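Local coordinates for protein lyase/mutase (Burkholderia cenocepacia, PDB 4LSB) that belongs to the phosphoenolpyruvate phosphomutase family of lyase/mutase proteins with a TIM-barrel fold and carries a bound magnesium ion, at residues I33-W38 against A49-L54; S123-T128 against R164-L169. All coordinates share one frame; numbering follows the deposited sequence.

Interaction 1: I33-W38 against A49-L54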
loop_
_atom_site.group_PDB
_atom_site.type_symbol
_atom_site.label_atom_id
_atom_site.label_comp_id
_atom_site.label_asym_id
_atom_site.label_seq_id
_atom_site.Cartn_x
_atom_site.Cartn_y
_atom_site.Cartn_z
ATOM N N ILE B 33 9.963 2.779 -19.690
ATOM C CA ILE B 33 9.912 2.209 -18.355
ATOM C C ILE B 33 8.459 1.764 -18.140
ATOM O O ILE B 33 7.528 2.497 -18.458
ATOM C CB ILE B 33 10.319 3.231 -17.275
ATOM C CG1 ILE B 33 11.784 3.619 -17.453
ATOM C CG2 ILE B 33 10.086 2.669 -15.903
ATOM C CD1 ILE B 33 12.278 4.760 -16.559
ATOM N N ILE B 34 8.311 0.565 -17.617
ATOM C CA ILE B 34 7.042 0.037 -17.191
ATOM C C ILE B 34 7.118 -0.138 -15.666
ATOM O O ILE B 34 7.766 -1.064 -15.137
ATOM C CB ILE B 34 6.628 -1.235 -17.943
ATOM C CG1 ILE B 34 5.208 -1.644 -17.537
ATOM C CG2 ILE B 34 7.588 -2.380 -17.699
ATOM C CD1 ILE B 34 4.575 -2.651 -18.481
ATOM N N PRO B 35 6.532 0.831 -14.930
ATOM C CA PRO B 35 6.676 0.759 -13.478
ATOM C C PRO B 35 5.670 -0.172 -12.859
ATOM O O PRO B 35 4.677 -0.566 -13.513
ATOM C CB PRO B 35 6.432 2.201 -13.063
ATOM C CG PRO B 35 5.400 2.656 -14.013
ATOM C CD PRO B 35 5.782 2.032 -15.330
ATOM N N ASN B 36 5.905 -0.510 -11.594
ATOM C CA ASN B 36 5.196 -1.571 -10.902
ATOM C C ASN B 36 4.474 -1.076 -9.603
ATOM O O ASN B 36 5.016 -1.163 -8.530
ATOM C CB ASN B 36 6.135 -2.721 -10.496
ATOM C CG ASN B 36 6.918 -3.328 -11.672
ATOM O OD1 ASN B 36 7.898 -2.742 -12.151
ATOM N ND2 ASN B 36 6.498 -4.494 -12.138
ATOM N N PRO B 37 3.266 -0.579 -9.734
ATOM C CA PRO B 37 2.410 -0.354 -8.575
ATOM C C PRO B 37 1.937 -1.646 -7.968
ATOM O O PRO B 37 2.043 -2.691 -8.612
ATOM C CB PRO B 37 1.238 0.382 -9.189
ATOM C CG PRO B 37 1.112 -0.274 -10.470
ATOM C CD PRO B 37 2.475 -0.575 -10.968
ATOM N N TRP B 38 1.475 -1.589 -6.701
ATOM C CA TRP B 38 0.996 -2.755 -5.963
ATOM C C TRP B 38 -0.395 -2.541 -5.339
ATOM O O TRP B 38 -0.908 -3.428 -4.675
ATOM C CB TRP B 38 2.010 -3.189 -4.850
ATOM C CG TRP B 38 2.192 -2.135 -3.814
ATOM C CD1 TRP B 38 1.512 -2.020 -2.626
ATOM C CD2 TRP B 38 3.029 -0.994 -3.907
ATOM N NE1 TRP B 38 1.928 -0.895 -1.958
ATOM C CE2 TRP B 38 2.881 -0.270 -2.712
ATOM C CE3 TRP B 38 3.999 -0.575 -4.826
ATOM C CZ2 TRP B 38 3.607 0.912 -2.459
ATOM C CZ3 TRP B 38 4.674 0.627 -4.573
ATOM C CH2 TRP B 38 4.486 1.322 -3.418
ATOM N N ALA B 49 1.645 10.542 -13.123
ATOM C CA ALA B 49 3.061 10.866 -13.389
ATOM C C ALA B 49 3.445 10.851 -14.904
ATOM O O ALA B 49 4.532 11.293 -15.292
ATOM C CB ALA B 49 3.988 9.917 -12.661
ATOM N N GLY B 50 2.608 10.274 -15.733
ATOM C CA GLY B 50 2.901 10.216 -17.154
ATOM C C GLY B 50 3.368 8.885 -17.695
ATOM O O GLY B 50 3.672 8.796 -18.869
ATOM N N PHE B 51 3.369 7.828 -16.882
ATOM C CA PHE B 51 3.770 6.502 -17.407
ATOM C C PHE B 51 2.699 6.016 -18.372
ATOM O O PHE B 51 1.525 6.480 -18.315
ATOM C CB PHE B 51 4.083 5.526 -16.297
ATOM C CG PHE B 51 5.341 5.847 -15.577
ATOM C CD1 PHE B 51 6.566 5.545 -16.141
ATOM C CD2 PHE B 51 5.296 6.490 -14.341
ATOM C CE1 PHE B 51 7.751 5.842 -15.457
ATOM C CE2 PHE B 51 6.484 6.834 -13.688
ATOM C CZ PHE B 51 7.713 6.496 -14.254
ATOM N N GLU B 52 3.123 5.182 -19.323
ATOM C CA GLU B 52 2.233 4.762 -20.421
ATOM C C GLU B 52 1.718 3.325 -20.301
ATOM O O GLU B 52 0.875 2.897 -21.096
ATOM C CB GLU B 52 2.939 4.951 -21.751
ATOM C CG GLU B 52 2.976 6.417 -22.178
ATOM C CD GLU B 52 3.833 6.602 -23.409
ATOM O OE1 GLU B 52 3.268 6.571 -24.513
ATOM O OE2 GLU B 52 5.049 6.731 -23.306
ATOM N N ALA B 53 2.218 2.614 -19.312
ATOM C CA ALA B 53 1.795 1.249 -19.035
ATOM C C ALA B 53 2.151 0.964 -17.627
ATOM O O ALA B 53 3.000 1.657 -17.058
ATOM C CB ALA B 53 2.539 0.316 -19.948
ATOM N N LEU B 54 1.563 -0.068 -17.065
ATOM C CA LEU B 54 1.913 -0.531 -15.696
ATOM C C LEU B 54 2.137 -2.041 -15.727
ATOM O O LEU B 54 1.551 -2.731 -16.556
ATOM C CB LEU B 54 0.749 -0.193 -14.712
ATOM C CG LEU B 54 0.294 1.262 -14.712
ATOM C CD1 LEU B 54 -0.958 1.415 -13.871
ATOM C CD2 LEU B 54 1.363 2.161 -14.187
HETATM O O HOH W 1 5.682 4.232 -19.529
#
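Pro-35 lies across one face of the Phe-51 ring: its CG is 3.8 Å from the ring centroid and 21° off the normal, a CH-pi contact displaced toward the rim that bears the ring's CG. Phe-51 is turned to meet it by a first torsion of -71°, which sets CG beside its own backbone N and opposite the carbonyl carbon. Ile-33 meets the CE1 corner of the ring, its CG2 standing 4.0 Å from Phe-51 CE1. In the plane of the same ring, at its edge, sits a water that donates to Ile-33 O and accepts from Glu-52 N. With no direct hydrogen bond between the segments, this water bridges them. The pieces belong to the first beta-alpha-beta unit of the barrel: the end of strand 32-34, then helix 40-48, closed at Gly-50 by a Schellman motif, and the return to strand 54-55. Ile-34 reaches along the Leu-54 backbone, CD1 lying 3.9 Å from Ala-53 CB. Leu-54 meets Pro-37 at about a right angle, its CB 4.1 Å from Pro-37 CD. Ala-53 O is buried against Pro-35 CD without a hydrogen-bonding partner in the model. Arg-261 of the second subunit makes a cation-pi contact with Phe-51.

Interaction 2: S123-T128 against R164-L169; sequences SIEDAT and RCENYL
A salt-bridge network of Glu-125, Arg-164 and Glu-166 lies at the C-terminal ends of the adjacent parallel barrel strands 121-125 and 160-164 and in the loop that follows the second, with the Glu-125 side chain about 4 Å from the bound magnesium ion. Arg-164 holds Glu-166 side-on through two nitrogens: NE reaches OE2 of Glu-166 at 2.7 Å, only 4° from the guanidinium plane, and NH2 reaches OE1 at 2.8 Å. Glu-125 runs alongside Arg-164 in the same direction, but meets a face of the guanidinium. Its OE1 stands over the centre of the group, 3.3 Å from Arg-164 CZ, so the attraction is between charges alone and no N-H points at the oxygen. The Glu-125 and Glu-166 carboxylates are stacked, their planes 3° apart, and the shared arginine probably offsets their repulsion. A water links Arg-164 NH1 to Ser-123 OG. On the backbone, Arg-164 N donates nearly straight to Ile-124 O at 3.0 Å, whereas the return bond from Asp-126 N to Arg-164 O is weak. Asp-126 OD1 accepts from Glu-166 N at 2.8 Å through its syn lone pair; a first torsion of 59° turns the carboxylate toward that loop. Asp-126 OD2 bonds to Tyr-185 of helix 175-187, on which Cys-165 also packs, while Ile-124 points to helices 104-116 and 138-153, and strand 92-95 flanks Ser-123.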
loop_
_atom_site.group_PDB
_atom_site.type_symbol
_atom_site.label_atom_id
_atom_site.label_comp_id
_atom_site.label_asym_id
_atom_site.label_seq_id
_atom_site.Cartn_x
_atom_site.Cartn_y
_atom_site.Cartn_z
ATOM N N SER B 123 3.615 -12.100 -18.175
ATOM C CA SER B 123 4.835 -12.889 -18.119
ATOM C C SER B 123 4.625 -14.309 -17.601
ATOM O O SER B 123 3.929 -14.524 -16.601
ATOM C CB SER B 123 5.898 -12.226 -17.211
ATOM O OG SER B 123 5.505 -12.052 -15.840
ATOM N N ILE B 124 5.288 -15.246 -18.244
ATOM C CA ILE B 124 5.328 -16.642 -17.805
ATOM C C ILE B 124 6.774 -17.011 -17.620
ATOM O O ILE B 124 7.562 -16.961 -18.561
ATOM C CB ILE B 124 4.668 -17.608 -18.811
ATOM C CG1 ILE B 124 3.181 -17.304 -18.978
ATOM C CG2 ILE B 124 4.788 -19.054 -18.357
ATOM C CD1 ILE B 124 2.298 -17.480 -17.733
ATOM N N GLU B 125 7.107 -17.404 -16.402
ATOM C CA GLU B 125 8.475 -17.758 -16.098
ATOM C C GLU B 125 8.726 -19.249 -16.057
ATOM O O GLU B 125 7.782 -20.052 -15.926
ATOM C CB GLU B 125 8.919 -17.098 -14.803
ATOM C CG GLU B 125 8.203 -17.570 -13.574
ATOM C CD GLU B 125 8.248 -16.567 -12.420
ATOM O OE1 GLU B 125 8.084 -15.328 -12.588
ATOM O OE2 GLU B 125 8.397 -17.066 -11.300
ATOM N N ASP B 126 9.994 -19.625 -16.162
ATOM C CA ASP B 126 10.401 -21.068 -16.152
ATOM C C ASP B 126 10.962 -21.575 -14.813
ATOM O O ASP B 126 11.778 -22.475 -14.777
ATOM C CB ASP B 126 11.377 -21.338 -17.313
ATOM C CG ASP B 126 12.650 -20.461 -17.248
ATOM O OD1 ASP B 126 12.803 -19.817 -16.215
ATOM O OD2 ASP B 126 13.452 -20.452 -18.195
ATOM N N ALA B 127 10.544 -20.966 -13.715
ATOM C CA ALA B 127 10.892 -21.426 -12.390
ATOM C C ALA B 127 9.798 -22.365 -11.930
ATOM O O ALA B 127 8.620 -22.031 -11.966
ATOM C CB ALA B 127 11.035 -20.278 -11.406
ATOM N N THR B 128 10.229 -23.531 -11.457
ATOM C CA THR B 128 9.327 -24.626 -11.111
ATOM C C THR B 128 8.801 -24.412 -9.701
ATOM O O THR B 128 7.720 -24.905 -9.350
ATOM C CB THR B 128 10.102 -25.935 -11.100
ATOM O OG1 THR B 128 11.162 -25.812 -10.160
ATOM C CG2 THR B 128 10.724 -26.220 -12.455
ATOM N N ARG B 164 9.845 -15.321 -19.503
ATOM C CA ARG B 164 10.933 -15.175 -18.522
ATOM C C ARG B 164 11.799 -16.423 -18.359
ATOM O O ARG B 164 11.320 -17.565 -18.248
ATOM C CB ARG B 164 10.362 -14.785 -17.153
ATOM C CG ARG B 164 10.052 -13.298 -17.017
ATOM C CD ARG B 164 9.360 -12.888 -15.732
ATOM N NE ARG B 164 10.148 -13.223 -14.555
ATOM C CZ ARG B 164 9.951 -12.712 -13.358
ATOM N NH1 ARG B 164 9.024 -11.798 -13.134
ATOM N NH2 ARG B 164 10.704 -13.115 -12.367
ATOM N N CYS B 165 13.094 -16.193 -18.324
ATOM C CA CYS B 165 14.065 -17.224 -17.954
ATOM C C CYS B 165 14.688 -16.839 -16.612
ATOM O O CYS B 165 15.300 -15.756 -16.464
ATOM C CB CYS B 165 15.134 -17.423 -19.016
ATOM S SG CYS B 165 16.411 -18.559 -18.426
ATOM N N GLU B 166 14.517 -17.719 -15.631
ATOM C CA GLU B 166 14.806 -17.369 -14.260
ATOM C C GLU B 166 16.177 -17.844 -13.773
ATOM O O GLU B 166 16.465 -17.760 -12.591
ATOM C CB GLU B 166 13.708 -17.909 -13.351
ATOM C CG GLU B 166 12.337 -17.432 -13.726
ATOM C CD GLU B 166 12.158 -15.936 -13.537
ATOM O OE1 GLU B 166 12.160 -15.489 -12.369
ATOM O OE2 GLU B 166 12.002 -15.200 -14.539
ATOM N N ASN B 167 16.984 -18.332 -14.699
ATOM C CA ASN B 167 18.299 -18.897 -14.411
ATOM C C ASN B 167 19.109 -18.140 -13.391
ATOM O O ASN B 167 19.605 -18.739 -12.414
ATOM C CB ASN B 167 19.111 -18.999 -15.679
ATOM C CG ASN B 167 18.913 -20.308 -16.407
ATOM O OD1 ASN B 167 18.307 -21.240 -15.889
ATOM N ND2 ASN B 167 19.425 -20.380 -17.611
ATOM N N TYR B 168 19.236 -16.829 -13.603
ATOM C CA TYR B 168 20.110 -16.007 -12.772
ATOM C C TYR B 168 19.568 -15.792 -11.377
ATOM O O TYR B 168 20.318 -15.350 -10.507
ATOM C CB TYR B 168 20.391 -14.637 -13.431
ATOM C CG TYR B 168 21.494 -14.654 -14.473
ATOM C CD1 TYR B 168 21.383 -15.407 -15.651
ATOM C CD2 TYR B 168 22.651 -13.899 -14.290
ATOM C CE1 TYR B 168 22.386 -15.410 -16.600
ATOM C CE2 TYR B 168 23.663 -13.891 -15.231
ATOM C CZ TYR B 168 23.544 -14.632 -16.374
ATOM O OH TYR B 168 24.552 -14.605 -17.273
ATOM N N LEU B 169 18.277 -16.052 -11.158
ATOM C CA LEU B 169 17.725 -15.979 -9.805
ATOM C C LEU B 169 17.862 -17.307 -9.021
ATOM O O LEU B 169 17.552 -17.339 -7.821
ATOM C CB LEU B 169 16.273 -15.521 -9.800
ATOM C CG LEU B 169 15.915 -14.230 -10.563
ATOM C CD1 LEU B 169 14.426 -13.962 -10.387
ATOM C CD2 LEU B 169 16.712 -13.013 -10.112
HETATM O O HOH W 2 7.073 -10.137 -14.784
HETATM O O HOH W 3 9.143 -19.242 -19.292
#

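Interaction 1 closes before interaction 2 opens along the chain, and both join the same eight-stranded parallel sheet of the TIM barrel. Their centres are 22 Å apart on opposite sides of the chain's centre; the nearest atoms are about 8 Å apart and do not touch. Interaction 1 joins strand 32-34 to the approach to strand 54-55, the first and second strands of the barrel and neighbours where the ring closes, next to the second subunit. Interaction 2 joins the ends of neighbouring strands 121-125 and 160-164, where no other chain touches. The first is thus mostly apolar packing between the first two strands, beside the second subunit, and the second a charged cluster near the magnesium ion.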